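Local coordinates for protein lysyl-trna-dependent l-ysyl-phosphatidylgycerol synthase (Bacillus licheniformis, PDB 4V36) that transfers lysine from lysyl-tRNA to the membrane lipid phosphatidylglycerol, a modification that contributes to bacterial resistance, at residues S287-F292 against R328-R333; F94-R99 against M258-L263; R159-E164 against I196-S201; M210-M215 against I242-W247. All coordinates share one frame; numbering follows the deposited sequence. Where two conformers were deposited one is given.

Interaction 1: residues S287-F292 against R328-R333; sequences SYMYSF and RLIGRR
Tyr288 meets Ile330 and Gly331 where helix 319-330 ends in a Schellman motif, so a loop residue of the acetyltransferase-clan domain is packed against a helix C-terminus. The contact between the two segments is apolar. Within it the phenol ring of Tyr288 presents its edge: Ile330 CG2 lies in the ring plane, 3.9 Å from Tyr288 CD2, while the next ring carbon, CE2, comes to 4.0 Å from Gly331 CA. The absence of a side chain at Gly331 lets the ring edge settle directly on the backbone. With chi1 of -67°, CG of Tyr288 is turned opposite its own carbonyl carbon, which carries the ring to the helix end, edge first. Met289 adds a looser touch through CG, 4.4 Å from Ile330 CD1.

Backbone hydrogen bonds shape the helix terminus. Arg333 N reaches Arg328 O at 2.9 Å, and Arg332 N closes the inner bond to Leu329 O; Gly331 is the first residue to leave helical angles, and Arg332, with positive phi, is the C-prime residue just beyond the helix end. The backbone of Ile330 is also hydrogen-bonded to Gly180.

A cation-pi contact joins the Tyr288 ring to Lys179, which lines the pocket of the bound lysine amide; the Tyr288 side chain lies about 8 Å from that ligand. Through Lys179 the loop is linked to this pocket, one shell removed from the ligand. On the isoleucine side, the Tyr288 carbonyl oxygen faces two methyl groups, with Ile330 CD1 at 3.5 Å and CG2 at 3.6 Å from Tyr288 O.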
# COMPACT_ATOMS: atom_id res chain seq x y z
N SER A 287 6.37 9.80 6.70
CA SER A 287 6.32 10.33 5.34
C SER A 287 6.34 9.20 4.32
O SER A 287 5.69 9.28 3.28
CB SER A 287 7.49 11.28 5.07
OG SER A 287 7.56 11.63 3.70
N TYR A 288 7.08 8.15 4.64
CA TYR A 288 7.35 7.07 3.70
C TYR A 288 6.40 5.88 3.88
O TYR A 288 6.34 5.00 3.03
CB TYR A 288 8.80 6.59 3.84
CG TYR A 288 9.83 7.61 3.42
CD1 TYR A 288 10.15 8.69 4.23
CD2 TYR A 288 10.51 7.47 2.21
CE1 TYR A 288 11.10 9.62 3.85
CE2 TYR A 288 11.46 8.40 1.82
CZ TYR A 288 11.75 9.47 2.64
OH TYR A 288 12.70 10.39 2.26
N MET A 289 5.67 5.87 4.99
CA MET A 289 4.84 4.71 5.32
C MET A 289 3.34 5.02 5.29
O MET A 289 2.52 4.11 5.26
CB MET A 289 5.22 4.16 6.69
CG MET A 289 6.68 3.81 6.84
SD MET A 289 6.97 2.66 8.21
CE MET A 289 5.85 3.31 9.45
N TYR A 290 3.00 6.30 5.28
CA TYR A 290 1.60 6.70 5.35
C TYR A 290 1.16 7.46 4.10
O TYR A 290 1.52 8.62 3.91
CB TYR A 290 1.35 7.54 6.60
CG TYR A 290 2.01 6.95 7.83
CD1 TYR A 290 1.57 5.75 8.37
CD2 TYR A 290 3.07 7.60 8.45
CE1 TYR A 290 2.17 5.21 9.49
CE2 TYR A 290 3.67 7.07 9.58
CZ TYR A 290 3.22 5.88 10.09
OH TYR A 290 3.82 5.34 11.21
N SER A 291 0.39 6.79 3.26
CA SER A 291 -0.04 7.35 1.98
C SER A 291 -1.13 8.41 2.14
O SER A 291 -1.74 8.52 3.20
CB SER A 291 -0.53 6.24 1.05
OG SER A 291 -1.53 5.46 1.67
N PHE A 292 -1.36 9.16 1.07
CA PHE A 292 -2.38 10.21 1.02
C PHE A 292 -2.15 11.29 2.07
O PHE A 292 -1.73 12.40 1.75
CB PHE A 292 -3.78 9.60 1.18
CG PHE A 292 -3.97 8.33 0.42
CD1 PHE A 292 -3.87 8.31 -0.96
CD2 PHE A 292 -4.23 7.14 1.08
CE1 PHE A 292 -4.04 7.13 -1.67
CE2 PHE A 292 -4.40 5.96 0.38
CZ PHE A 292 -4.30 5.96 -1.00
N ARG A 328 14.84 4.19 3.67
CA ARG A 328 15.66 4.51 2.50
C ARG A 328 15.31 3.61 1.32
O ARG A 328 15.41 4.02 0.17
CB ARG A 328 17.15 4.39 2.84
CG ARG A 328 17.67 5.53 3.69
CD ARG A 328 19.15 5.36 4.02
NE ARG A 328 20.00 5.34 2.84
CZ ARG A 328 20.53 6.43 2.29
NH1 ARG A 328 20.30 7.63 2.82
NH2 ARG A 328 21.30 6.33 1.21
N LEU A 329 14.91 2.37 1.62
CA LEU A 329 14.49 1.43 0.59
C LEU A 329 13.23 1.94 -0.11
O LEU A 329 13.10 1.84 -1.33
CB LEU A 329 14.24 0.05 1.19
CG LEU A 329 13.68 -1.01 0.24
CD1 LEU A 329 14.63 -1.24 -0.93
CD2 LEU A 329 13.42 -2.31 0.99
N ILE A 330 12.32 2.50 0.67
CA ILE A 330 11.12 3.12 0.13
C ILE A 330 11.51 4.35 -0.69
O ILE A 330 10.85 4.70 -1.67
CB ILE A 330 10.13 3.50 1.25
CG1 ILE A 330 9.72 2.25 2.03
CG2 ILE A 330 8.90 4.20 0.69
CD1 ILE A 330 8.84 2.54 3.23
N GLY A 331 12.60 4.99 -0.30
CA GLY A 331 13.14 6.12 -1.04
C GLY A 331 14.01 5.69 -2.22
O GLY A 331 14.70 6.51 -2.82
N ARG A 332 13.97 4.39 -2.52
CA ARG A 332 14.67 3.80 -3.67
C ARG A 332 16.19 3.88 -3.56
O ARG A 332 16.88 4.11 -4.55
CB ARG A 332 14.20 4.46 -4.97
CG ARG A 332 12.68 4.47 -5.14
CD ARG A 332 12.25 3.78 -6.42
NE ARG A 332 12.49 4.60 -7.61
CZ ARG A 332 12.36 4.16 -8.86
NH1 ARG A 332 12.01 2.90 -9.09
NH2 ARG A 332 12.60 4.97 -9.88
N ARG A 333 16.71 3.68 -2.35
CA ARG A 333 18.15 3.59 -2.14
C ARG A 333 18.50 2.38 -1.28
O ARG A 333 17.93 2.18 -0.21
CB ARG A 333 18.69 4.87 -1.49
CG ARG A 333 18.67 6.08 -2.41
CD ARG A 333 19.45 7.24 -1.81
NE ARG A 333 19.54 8.37 -2.74
CZ ARG A 333 20.48 8.50 -3.67
NH1 ARG A 333 21.41 7.57 -3.81
NH2 ARG A 333 20.48 9.56 -4.47

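Interaction 2: residues F94-R99 against M258-L263; sequences FYQIER and MGMAPL
Gln96 and Met260 approach from opposite directions, the methionine methyl coming over the amide nitrogen. From its CB, which is directed toward segment 258-263, Gln96 sets CG over one face of the neighbouring Tyr95 ring, 3.5 Å above the plane and offset toward the rim. Beyond CG the chain runs extended (chi2 -162°), carrying the amide past the ring. Its nitrogen, NE2, lies 3.0 Å from Tyr95 OH and touches the methyl group of the facing methionine, with Gln96 NE2 3.8 Å from Met260 CE. Met260 arrives as a straight chain until the last torsion, where a bend at chi3 of 67° sets the methyl above the plane of the amide, over NE2; Tyr95 OH stands 4.5 Å from the same Met260 CE.

The three touching residues are all buried, and Met289 packs on both Tyr95 and Met260. Strands 91-97 and 255-261 are not neighbours in the mixed sheet: strands 305-313 and 111-122 come between them, and the contact spans this interval by side chains. Gln96 sits where strand 91-97 turns a corner, its carbonyl oxygen accepting a hydrogen bond from Lys309 NZ. Its positive phi and psi go with Gln96 and Ile97 both facing Tyr310, the mark of a G1 beta bulge.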
# COMPACT_ATOMS: atom_id res chain seq x y z
N PHE A 94 10.96 -8.59 7.92
CA PHE A 94 9.61 -8.62 7.36
C PHE A 94 8.90 -7.30 7.62
O PHE A 94 8.78 -6.86 8.77
CB PHE A 94 8.81 -9.79 7.94
CG PHE A 94 9.36 -11.14 7.58
CD1 PHE A 94 10.33 -11.74 8.37
CD2 PHE A 94 8.92 -11.80 6.45
CE1 PHE A 94 10.84 -12.98 8.04
CE2 PHE A 94 9.43 -13.05 6.11
CZ PHE A 94 10.39 -13.64 6.91
N TYR A 95 8.42 -6.66 6.56
CA TYR A 95 7.83 -5.34 6.66
C TYR A 95 6.33 -5.34 6.37
O TYR A 95 5.89 -5.85 5.33
CB TYR A 95 8.55 -4.37 5.73
CG TYR A 95 7.96 -2.98 5.70
CD1 TYR A 95 8.02 -2.15 6.81
CD2 TYR A 95 7.35 -2.49 4.55
CE1 TYR A 95 7.48 -0.88 6.78
CE2 TYR A 95 6.82 -1.22 4.51
CZ TYR A 95 6.88 -0.42 5.63
OH TYR A 95 6.34 0.84 5.59
N GLN A 96 5.56 -4.77 7.28
CA GLN A 96 4.10 -4.68 7.19
C GLN A 96 3.42 -6.04 7.11
O GLN A 96 2.69 -6.33 6.17
CB GLN A 96 3.68 -3.83 5.98
CG GLN A 96 3.93 -2.34 6.16
CD GLN A 96 3.13 -1.50 5.18
OE1 GLN A 96 2.08 -1.91 4.70
NE2 GLN A 96 3.63 -0.30 4.89
N ILE A 97 3.66 -6.88 8.12
CA ILE A 97 2.91 -8.12 8.27
C ILE A 97 1.73 -7.87 9.19
O ILE A 97 1.63 -6.81 9.80
CB ILE A 97 3.78 -9.25 8.85
CG1 ILE A 97 4.10 -8.98 10.32
CG2 ILE A 97 5.06 -9.42 8.03
CD1 ILE A 97 4.86 -10.11 11.00
N GLU A 98 0.83 -8.84 9.29
CA GLU A 98 -0.36 -8.69 10.12
C GLU A 98 -0.28 -9.57 11.36
O GLU A 98 0.49 -10.53 11.41
CB GLU A 98 -1.62 -9.01 9.31
CG GLU A 98 -1.81 -8.10 8.10
CD GLU A 98 -3.10 -8.36 7.36
OE1 GLU A 98 -3.96 -9.08 7.90
OE2 GLU A 98 -3.25 -7.86 6.22
N ARG A 99 -1.09 -9.24 12.36
CA ARG A 99 -1.03 -9.89 13.67
C ARG A 99 -1.37 -11.38 13.62
O ARG A 99 -0.75 -12.19 14.31
CB ARG A 99 -1.96 -9.18 14.66
CG ARG A 99 -2.13 -9.91 15.98
CD ARG A 99 -2.77 -9.02 17.04
NE ARG A 99 -1.87 -7.94 17.45
CZ ARG A 99 -0.92 -8.08 18.37
NH1 ARG A 99 -0.73 -9.25 18.96
NH2 ARG A 99 -0.15 -7.05 18.69
N MET A 258 -8.05 2.34 3.10
CA MET A 258 -7.55 3.69 2.87
C MET A 258 -6.04 3.79 3.08
O MET A 258 -5.48 4.88 3.05
CB MET A 258 -8.26 4.69 3.78
CG MET A 258 -9.75 4.83 3.51
SD MET A 258 -10.46 6.22 4.40
CE MET A 258 -9.54 7.58 3.70
N GLY A 259 -5.40 2.65 3.30
CA GLY A 259 -3.96 2.63 3.52
C GLY A 259 -3.61 2.78 4.99
O GLY A 259 -4.49 2.99 5.83
N MET A 260 -2.33 2.69 5.30
CA MET A 260 -1.87 2.72 6.68
C MET A 260 -1.85 4.14 7.24
O MET A 260 -1.57 5.11 6.53
CB MET A 260 -0.48 2.09 6.81
CG MET A 260 -0.09 1.73 8.23
SD MET A 260 1.43 0.78 8.33
CE MET A 260 2.62 1.99 7.77
N ALA A 261 -2.16 4.26 8.53
CA ALA A 261 -2.10 5.53 9.23
C ALA A 261 -1.23 5.37 10.48
O ALA A 261 -1.10 4.26 11.00
CB ALA A 261 -3.50 6.00 9.61
N PRO A 262 -0.61 6.47 10.94
CA PRO A 262 0.20 6.38 12.16
C PRO A 262 -0.64 6.01 13.38
O PRO A 262 -1.83 6.30 13.42
CB PRO A 262 0.78 7.79 12.31
CG PRO A 262 -0.15 8.66 11.54
CD PRO A 262 -0.61 7.83 10.38
N LEU A 263 -0.01 5.36 14.36
CA LEU A 263 -0.70 4.98 15.58
C LEU A 263 -1.08 6.21 16.39
O LEU A 263 -0.46 7.26 16.26
CB LEU A 263 0.17 4.05 16.42
CG LEU A 263 0.59 2.71 15.80
CD1 LEU A 263 1.56 1.99 16.71
CD2 LEU A 263 -0.64 1.86 15.53

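Interaction 3: residues R159-E164 against I196-S201; sequences REFLNE and IAVLKS
Phe161 extends from helix 159-173 toward strand 196-200, and its ring meets Ile196 and Val198, two residues apart on the strand. The ring and the isoleucine meet edge-on: Ile196 CD1 lies near the plane of the ring, 4.3 Å from Phe161 CE2. Val198 stands differently. It comes from the direction opposite to that of the phenylalanine and places CG1 obliquely to the ring, with Phe161 CZ 3.8 Å from Val198 CG1. The far end of the ring is thus the part engaged, CZ by one residue and CE2 by the other. A chi1 of -176° makes this possible, since it throws CG of Phe161 opposite the backbone nitrogen and sends the ring outward from the helix to the strand. Around this apolar centre, Glu164 and Lys200 form a distant pair of opposite charges; Glu164 OE1 and Lys200 NZ remain 6.2 Å apart, too far for direct contact, though a weak mutual attraction is plausible.

Other residues complete the surroundings of the ring. Phe157, just before the helix, meets Phe161 with its plane inclined by about 25°, and Ile206 and Glu153 from the two flanking strands also touch it. Near the start of the helix, Arg159 forms a salt bridge with Glu188.

In this acetyltransferase-clan domain helices pack on both faces of the mixed sheet. Strand 196-200, between strands 206-213 and 149-153, carries helix 159-173 on one face; Ala197 points away from that helix, and Leu199 packs on helix 236-251, which covers the other face.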
# COMPACT_ATOMS: atom_id res chain seq x y z
N ARG A 159 -1.75 5.99 -25.18
CA ARG A 159 -0.68 6.93 -24.84
C ARG A 159 -1.26 8.31 -24.52
O ARG A 159 -0.77 9.00 -23.63
CB ARG A 159 0.34 7.03 -25.98
CG ARG A 159 1.43 8.07 -25.76
CD ARG A 159 2.15 7.85 -24.44
NE ARG A 159 2.76 6.53 -24.37
CZ ARG A 159 3.37 6.04 -23.29
NH1 ARG A 159 3.44 6.77 -22.19
NH2 ARG A 159 3.90 4.83 -23.32
N GLU A 160 -2.30 8.70 -25.25
CA GLU A 160 -2.95 9.98 -25.03
C GLU A 160 -3.53 10.05 -23.62
O GLU A 160 -3.45 11.09 -22.96
CB GLU A 160 -4.05 10.22 -26.06
CG GLU A 160 -4.80 11.53 -25.88
CD GLU A 160 -5.83 11.78 -26.97
OE1 GLU A 160 -5.86 11.01 -27.95
OE2 GLU A 160 -6.60 12.76 -26.84
N PHE A 161 -4.10 8.94 -23.17
CA PHE A 161 -4.67 8.87 -21.83
C PHE A 161 -3.57 8.90 -20.77
O PHE A 161 -3.69 9.60 -19.76
CB PHE A 161 -5.51 7.60 -21.68
CG PHE A 161 -6.22 7.49 -20.36
CD1 PHE A 161 -7.28 8.34 -20.06
CD2 PHE A 161 -5.84 6.55 -19.43
CE1 PHE A 161 -7.93 8.24 -18.85
CE2 PHE A 161 -6.49 6.45 -18.21
CZ PHE A 161 -7.54 7.30 -17.92
N LEU A 162 -2.50 8.14 -21.00
CA LEU A 162 -1.38 8.09 -20.07
C LEU A 162 -0.66 9.43 -19.98
O LEU A 162 -0.21 9.84 -18.91
CB LEU A 162 -0.40 6.99 -20.47
CG LEU A 162 -0.95 5.56 -20.39
CD1 LEU A 162 0.11 4.56 -20.85
CD2 LEU A 162 -1.42 5.24 -18.99
N ASN A 163 -0.56 10.12 -21.12
CA ASN A 163 0.04 11.45 -21.15
C ASN A 163 -0.71 12.43 -20.26
O ASN A 163 -0.11 13.25 -19.56
CB ASN A 163 0.10 11.99 -22.58
CG ASN A 163 1.22 11.37 -23.39
OD1 ASN A 163 2.17 10.83 -22.84
ND2 ASN A 163 1.11 11.45 -24.71
N GLU A 164 -2.04 12.35 -20.29
CA GLU A 164 -2.88 13.21 -19.47
C GLU A 164 -2.73 12.88 -17.99
O GLU A 164 -2.83 13.76 -17.13
CB GLU A 164 -4.35 13.09 -19.89
CG GLU A 164 -4.62 13.59 -21.30
CD GLU A 164 -6.04 13.32 -21.76
OE1 GLU A 164 -6.81 12.72 -20.98
OE2 GLU A 164 -6.38 13.69 -22.90
N ILE A 196 -8.28 2.39 -13.73
CA ILE A 196 -7.89 3.72 -13.29
C ILE A 196 -9.10 4.62 -13.16
O ILE A 196 -9.84 4.82 -14.13
CB ILE A 196 -6.87 4.36 -14.25
CG1 ILE A 196 -5.56 3.57 -14.25
CG2 ILE A 196 -6.61 5.81 -13.86
CD1 ILE A 196 -4.51 4.14 -15.16
N ALA A 197 -9.31 5.16 -11.96
CA ALA A 197 -10.41 6.07 -11.72
C ALA A 197 -9.95 7.51 -11.90
O ALA A 197 -8.91 7.90 -11.37
CB ALA A 197 -10.98 5.87 -10.32
N VAL A 198 -10.71 8.30 -12.65
CA VAL A 198 -10.35 9.69 -12.90
C VAL A 198 -11.45 10.65 -12.49
O VAL A 198 -12.63 10.29 -12.44
CB VAL A 198 -10.01 9.92 -14.39
CG1 VAL A 198 -8.80 9.11 -14.80
CG2 VAL A 198 -11.21 9.59 -15.26
N LEU A 199 -11.06 11.88 -12.18
CA LEU A 199 -12.01 12.95 -11.90
C LEU A 199 -11.86 14.05 -12.95
O LEU A 199 -10.80 14.67 -13.06
CB LEU A 199 -11.80 13.52 -10.50
CG LEU A 199 -12.86 14.53 -10.04
CD1 LEU A 199 -14.20 13.83 -9.82
CD2 LEU A 199 -12.43 15.26 -8.78
N LYS A 200 -12.92 14.27 -13.72
CA LYS A 200 -12.88 15.26 -14.78
C LYS A 200 -13.70 16.50 -14.44
O LYS A 200 -14.69 16.43 -13.71
CB LYS A 200 -13.40 14.66 -16.09
CG LYS A 200 -12.53 13.55 -16.66
CD LYS A 200 -13.09 13.06 -17.99
CE LYS A 200 -12.21 11.98 -18.60
NZ LYS A 200 -12.76 11.51 -19.90
N SER A 201 -13.28 17.65 -14.97
CA SER A 201 -14.03 18.88 -14.83
C SER A 201 -15.17 18.92 -15.83
O SER A 201 -15.41 17.94 -16.54
CB SER A 201 -13.11 20.09 -15.02
OG SER A 201 -12.52 20.08 -16.30

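Interaction 4: residues M210-M215 against I242-W247; sequences MNIMPM and IYLFQW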
# COMPACT_ATOMS: atom_id res chain seq x y z
N MET A 210 -6.70 7.86 -9.82
CA MET A 210 -6.33 6.82 -8.86
C MET A 210 -6.36 5.46 -9.54
O MET A 210 -7.19 5.23 -10.42
CB MET A 210 -7.27 6.81 -7.65
CG MET A 210 -7.35 8.12 -6.88
SD MET A 210 -9.06 8.62 -6.59
CE MET A 210 -9.62 8.87 -8.28
N ASN A 211 -5.47 4.57 -9.15
CA ASN A 211 -5.48 3.21 -9.68
C ASN A 211 -6.11 2.24 -8.68
O ASN A 211 -5.66 2.13 -7.54
CB ASN A 211 -4.07 2.76 -10.07
CG ASN A 211 -3.06 2.95 -8.95
OD1 ASN A 211 -3.26 3.75 -8.04
ND2 ASN A 211 -1.97 2.20 -9.01
N ILE A 212 -7.15 1.54 -9.12
CA ILE A 212 -7.91 0.64 -8.25
C ILE A 212 -7.23 -0.72 -8.11
O ILE A 212 -7.07 -1.45 -9.08
CB ILE A 212 -9.34 0.43 -8.78
CG1 ILE A 212 -9.97 1.77 -9.16
CG2 ILE A 212 -10.19 -0.30 -7.74
CD1 ILE A 212 -10.10 2.73 -8.01
N MET A 213 -6.84 -1.05 -6.88
CA MET A 213 -6.06 -2.26 -6.63
C MET A 213 -6.93 -3.51 -6.42
O MET A 213 -7.94 -3.45 -5.72
CB MET A 213 -5.16 -2.05 -5.41
CG MET A 213 -4.12 -0.95 -5.58
SD MET A 213 -2.88 -1.31 -6.84
CE MET A 213 -3.59 -0.52 -8.29
N PRO A 214 -6.54 -4.62 -7.06
CA PRO A 214 -7.32 -5.85 -7.19
C PRO A 214 -7.86 -6.42 -5.88
O PRO A 214 -7.25 -6.24 -4.82
CB PRO A 214 -6.32 -6.83 -7.81
CG PRO A 214 -5.41 -5.97 -8.59
CD PRO A 214 -5.25 -4.72 -7.77
N MET A 215 -8.99 -7.10 -5.97
CA MET A 215 -9.59 -7.78 -4.82
C MET A 215 -8.85 -9.08 -4.52
O MET A 215 -9.00 -10.07 -5.23
CB MET A 215 -11.07 -8.07 -5.08
CG MET A 215 -11.71 -8.97 -4.03
SD MET A 215 -13.06 -9.96 -4.70
CE MET A 215 -14.27 -8.70 -5.07
N ILE A 242 -14.97 9.94 -1.36
CA ILE A 242 -16.43 9.91 -1.37
C ILE A 242 -16.93 9.29 -2.67
O ILE A 242 -17.79 8.41 -2.66
CB ILE A 242 -17.03 11.31 -1.19
CG1 ILE A 242 -16.75 11.84 0.21
CG2 ILE A 242 -18.53 11.28 -1.43
CD1 ILE A 242 -17.18 13.28 0.42
N TYR A 243 -16.37 9.74 -3.79
CA TYR A 243 -16.71 9.18 -5.09
C TYR A 243 -16.29 7.71 -5.18
O TYR A 243 -17.01 6.89 -5.76
CB TYR A 243 -16.05 9.98 -6.22
CG TYR A 243 -16.72 11.30 -6.52
CD1 TYR A 243 -18.04 11.35 -6.95
CD2 TYR A 243 -16.03 12.50 -6.38
CE1 TYR A 243 -18.65 12.56 -7.23
CE2 TYR A 243 -16.63 13.71 -6.66
CZ TYR A 243 -17.94 13.73 -7.08
OH TYR A 243 -18.55 14.94 -7.36
N LEU A 244 -15.13 7.39 -4.62
CA LEU A 244 -14.63 6.02 -4.61
C LEU A 244 -15.55 5.10 -3.81
O LEU A 244 -15.86 3.99 -4.25
CB LEU A 244 -13.22 5.96 -4.03
CG LEU A 244 -12.07 6.25 -5.00
CD1 LEU A 244 -10.74 6.26 -4.26
CD2 LEU A 244 -12.05 5.22 -6.12
N PHE A 245 -15.97 5.55 -2.63
CA PHE A 245 -16.83 4.75 -1.77
C PHE A 245 -18.20 4.55 -2.40
O PHE A 245 -18.83 3.50 -2.22
CB PHE A 245 -16.97 5.40 -0.39
CG PHE A 245 -15.69 5.45 0.40
CD1 PHE A 245 -14.58 4.73 -0.00
CD2 PHE A 245 -15.60 6.22 1.55
CE1 PHE A 245 -13.40 4.77 0.72
CE2 PHE A 245 -14.43 6.27 2.27
CZ PHE A 245 -13.33 5.55 1.86
N GLN A 246 -18.67 5.56 -3.13
CA GLN A 246 -19.93 5.46 -3.84
C GLN A 246 -19.85 4.41 -4.95
O GLN A 246 -20.75 3.59 -5.11
CB GLN A 246 -20.33 6.81 -4.44
CG GLN A 246 -21.57 6.77 -5.31
CD GLN A 246 -21.89 8.10 -5.94
OE1 GLN A 246 -21.14 9.06 -5.81
NE2 GLN A 246 -23.02 8.17 -6.64
N TRP A 247 -18.76 4.45 -5.70
CA TRP A 247 -18.54 3.51 -6.79
C TRP A 247 -18.34 2.09 -6.26
O TRP A 247 -18.86 1.13 -6.83
CB TRP A 247 -17.33 3.93 -7.62
CG TRP A 247 -16.99 2.99 -8.73
CD1 TRP A 247 -17.51 2.99 -10.00
CD2 TRP A 247 -16.06 1.90 -8.68
NE1 TRP A 247 -16.96 1.97 -10.74
CE2 TRP A 247 -16.07 1.29 -9.95
CE3 TRP A 247 -15.23 1.39 -7.69
CZ2 TRP A 247 -15.27 0.19 -10.25
CZ3 TRP A 247 -14.44 0.29 -7.99
CH2 TRP A 247 -14.46 -0.29 -9.26
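The indole of Trp247 receives Ile212 CG2 obliquely, at 4.3 Å from CZ3, near the outer end of its six-membered ring. Phe150 and Val152 of strand 149-153 also touch this tryptophan, whose CG lies opposite the backbone nitrogen (chi1 178°), so that the indole extends toward the sheet. These residues belong to the α/β fold of the acetyltransferase-clan domain, in which helix 236-251 packs on one face of the mixed sheet. The short segments run in roughly the same direction, their axes 12.0 Å apart at closest approach and inclined by 35°. A second flat group, the ring of Phe245, is held elsewhere, edge-to-face with Phe126 and with Phe256.

Met210 and Ile212, two apart on the strand, face the helix; between them Asn211 OD1 accepts a hydrogen bond from Leu225 N of the lysine-amide pocket. The Met210 side chain is itself about 8 Å from the bound ligand.

Leu244 is the residue that both strand side chains reach. Ile212 slides past it in the opposite direction, bringing its CD1 to 3.7 Å from Leu244 CD2. Met210 instead meets the leucine tip to tip. Bends at chi2 and chi3 turn its thioether toward the other branch, so that Met210 SD lies 3.7 Å from Leu244 CD1 and 4.1 Å from Leu244 CG.

How the interactions relate
Interactions 2, 3 and 4 all reach the same mixed sheet. Along the chain, interactions 3 and 4 follow one another inside the long loop that interaction 2 closes, and interaction 1 comes last. Interactions 3 and 4, with centres about 15 Å apart, share neighbouring strands 196-200 and 206-213, joined by a probable hydrogen bond between Ala197 N and Met210 O. The centres of interactions 1 and 2 are about 13 Å apart, and the two touch through Met289, Tyr95 and Met260. Interaction 4 meets interaction 2 where Phe245 packs on Met258. Interactions 1 and 4, on opposite sides of the chain's centre, both approach the bound lysine amide, consistent with a pocket framed by distant parts of the sequence.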